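Local coordinates for protein prolyl-tRNA synthetase (Naegleria fowleri, PDB 6UYH) that probably joins proline to its cognate tRNA at the expense of ATP, as a class II aminoacyl-tRNA synthetase, at residues Asn348-Leu352 with Arg353-Leu357. Sequence-based numbering, arbitrary orientation.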
loop_
_atom_site.group_PDB
_atom_site.type_symbol
_atom_site.label_atom_id
_atom_site.label_comp_id
_atom_site.label_asym_id
_atom_site.label_seq_id
_atom_site.Cartn_x
_atom_site.Cartn_y
_atom_site.Cartn_z
ATOM N N ASN A 348 2.695 -20.334 26.292
ATOM C CA ASN A 348 2.568 -20.997 24.998
ATOM C C ASN A 348 1.886 -20.092 23.981
ATOM O O ASN A 348 2.300 -20.032 22.821
ATOM C CB ASN A 348 1.780 -22.298 25.144
ATOM C CG ASN A 348 2.534 -23.354 25.923
ATOM O OD1 ASN A 348 3.762 -23.427 25.865
ATOM N ND2 ASN A 348 1.799 -24.185 26.660
ATOM N N TYR A 349 0.832 -19.394 24.405
ATOM C CA TYR A 349 0.064 -18.541 23.505
ATOM C C TYR A 349 0.961 -17.550 22.774
ATOM O O TYR A 349 0.878 -17.396 21.548
ATOM C CB TYR A 349 -1.009 -17.812 24.312
ATOM C CG TYR A 349 -1.920 -16.910 23.510
ATOM C CD1 TYR A 349 -3.171 -17.351 23.095
ATOM C CD2 TYR A 349 -1.545 -15.606 23.200
ATOM C CE1 TYR A 349 -4.014 -16.525 22.373
ATOM C CE2 TYR A 349 -2.380 -14.778 22.472
ATOM C CZ TYR A 349 -3.612 -15.245 22.069
ATOM O OH TYR A 349 -4.443 -14.424 21.350
ATOM N N TRP A 350 1.833 -16.872 23.510
ATOM C CA TRP A 350 2.667 -15.847 22.903
ATOM C C TRP A 350 3.936 -16.421 22.288
ATOM O O TRP A 350 4.466 -15.832 21.340
ATOM C CB TRP A 350 3.012 -14.776 23.943
ATOM C CG TRP A 350 1.797 -14.075 24.472
ATOM C CD1 TRP A 350 1.242 -14.221 25.708
ATOM C CD2 TRP A 350 0.965 -13.145 23.766
ATOM N NE1 TRP A 350 0.128 -13.430 25.825
ATOM C CE2 TRP A 350 -0.067 -12.758 24.648
ATOM C CE3 TRP A 350 0.995 -12.594 22.481
ATOM C CZ2 TRP A 350 -1.059 -11.847 24.286
ATOM C CZ3 TRP A 350 -0.001 -11.685 22.120
ATOM C CH2 TRP A 350 -1.011 -11.324 23.022
ATOM N N GLU A 351 4.433 -17.556 22.793
ATOM C CA GLU A 351 5.552 -18.216 22.118
ATOM C C GLU A 351 5.141 -18.695 20.732
ATOM O O GLU A 351 5.891 -18.537 19.764
ATOM C CB GLU A 351 6.073 -19.388 22.960
ATOM C CG GLU A 351 6.904 -18.968 24.166
ATOM C CD GLU A 351 7.207 -20.121 25.110
ATOM O OE1 GLU A 351 6.692 -21.238 24.880
ATOM O OE2 GLU A 351 7.958 -19.903 26.087
ATOM N N LEU A 352 3.946 -19.281 20.624
ATOM C CA LEU A 352 3.420 -19.718 19.331
ATOM C C LEU A 352 3.362 -18.570 18.331
ATOM O O LEU A 352 3.657 -18.743 17.141
ATOM C CB LEU A 352 2.026 -20.320 19.538
ATOM C CG LEU A 352 1.224 -20.777 18.321
ATOM C CD1 LEU A 352 2.028 -21.811 17.523
ATOM C CD2 LEU A 352 -0.125 -21.350 18.751
ATOM N N ARG A 353 2.987 -17.385 18.796
ATOM C CA ARG A 353 2.823 -16.244 17.909
ATOM C C ARG A 353 4.120 -15.479 17.685
ATOM O O ARG A 353 4.151 -14.573 16.846
ATOM C CB ARG A 353 1.723 -15.335 18.466
ATOM C CG ARG A 353 0.356 -16.005 18.367
ATOM C CD ARG A 353 -0.692 -15.383 19.282
ATOM N NE ARG A 353 -2.032 -15.897 18.996
ATOM C CZ ARG A 353 -2.482 -17.095 19.370
ATOM N NH1 ARG A 353 -1.706 -17.923 20.060
ATOM N NH2 ARG A 353 -3.715 -17.471 19.057
ATOM N N GLY A 354 5.188 -15.826 18.401
ATOM C CA GLY A 354 6.516 -15.361 18.054
ATOM C C GLY A 354 7.060 -14.216 18.871
ATOM O O GLY A 354 8.131 -13.702 18.533
ATOM N N VAL A 355 6.378 -13.809 19.938
ATOM C CA VAL A 355 6.814 -12.618 20.680
ATOM C C VAL A 355 8.237 -12.825 21.197
ATOM O O VAL A 355 8.512 -13.834 21.876
ATOM C CB VAL A 355 5.840 -12.318 21.830
ATOM C CG1 VAL A 355 6.367 -11.180 22.675
ATOM C CG2 VAL A 355 4.457 -11.964 21.263
ATOM N N PRO A 356 9.177 -11.923 20.908
ATOM C CA PRO A 356 10.584 -12.211 21.245
ATOM C C PRO A 356 10.911 -12.161 22.733
ATOM O O PRO A 356 11.815 -12.884 23.170
ATOM C CB PRO A 356 11.365 -11.146 20.451
ATOM C CG PRO A 356 10.352 -10.138 20.002
ATOM C CD PRO A 356 9.046 -10.858 19.903
ATOM N N LEU A 357 10.223 -11.353 23.539
ATOM C CA LEU A 357 10.605 -11.234 24.940
ATOM C C LEU A 357 9.370 -11.271 25.825
ATOM O O LEU A 357 8.377 -10.594 25.544
ATOM C CB LEU A 357 11.391 -9.945 25.189
ATOM C CG LEU A 357 11.911 -9.699 26.606
ATOM C CD1 LEU A 357 12.939 -10.766 27.033
ATOM C CD2 LEU A 357 12.498 -8.305 26.707
#
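A Schellman motif ends helix 343-353 in the anticodon-binding domain, and the aromatic side chains Y349 and W350 of the last turn pack against R353 and V355. The guanidinium of R353 lies flat on one face of the Y349 ring, with the two planes 5° apart. The group makes a cation-pi contact over the face: CZ of R353 is 3.6 Å from the centroid of the Y349 ring. The CD methylene of R353 adds an off-centre CH-pi contact on the same ring. R353 reaches there with a chain extended from CG to NE, and a turn of 77° at chi4 lays the guanidinium over the ring. NH1 of R353 also donates to the backbone O of Y349 at 3.0 Å, with the acceptor close to the guanidinium plane. Stack and bond together fix the rotation of the group. NH2 of R353 forms a salt bridge with E34, and R338 makes a further cation-pi contact with Y349.

The backbone O of W350 is the main acceptor at the helix end. N of V355 donates to O of W350 at 3.1 Å. The second bond of the motif, from N of G354 to O of E351 at 3.1 Å, is weak. G354 has a positive phi of 101°, which turns the chain out of the helix. Beyond the turn, CG2 of V355 meets CE3 of the W350 indole at 3.7 Å. The two side chains lie side by side. NE1 of W350 is hydrogen-bonded to D336, and both side chains touch V301 of strand 300-304. The chain then enters strand 357-361 beside strand 300-304. Glycine at C' with positive phi, and an apolar contact between residues C3 and C'', here W350 and V355, are the marks of a Schellman C-cap.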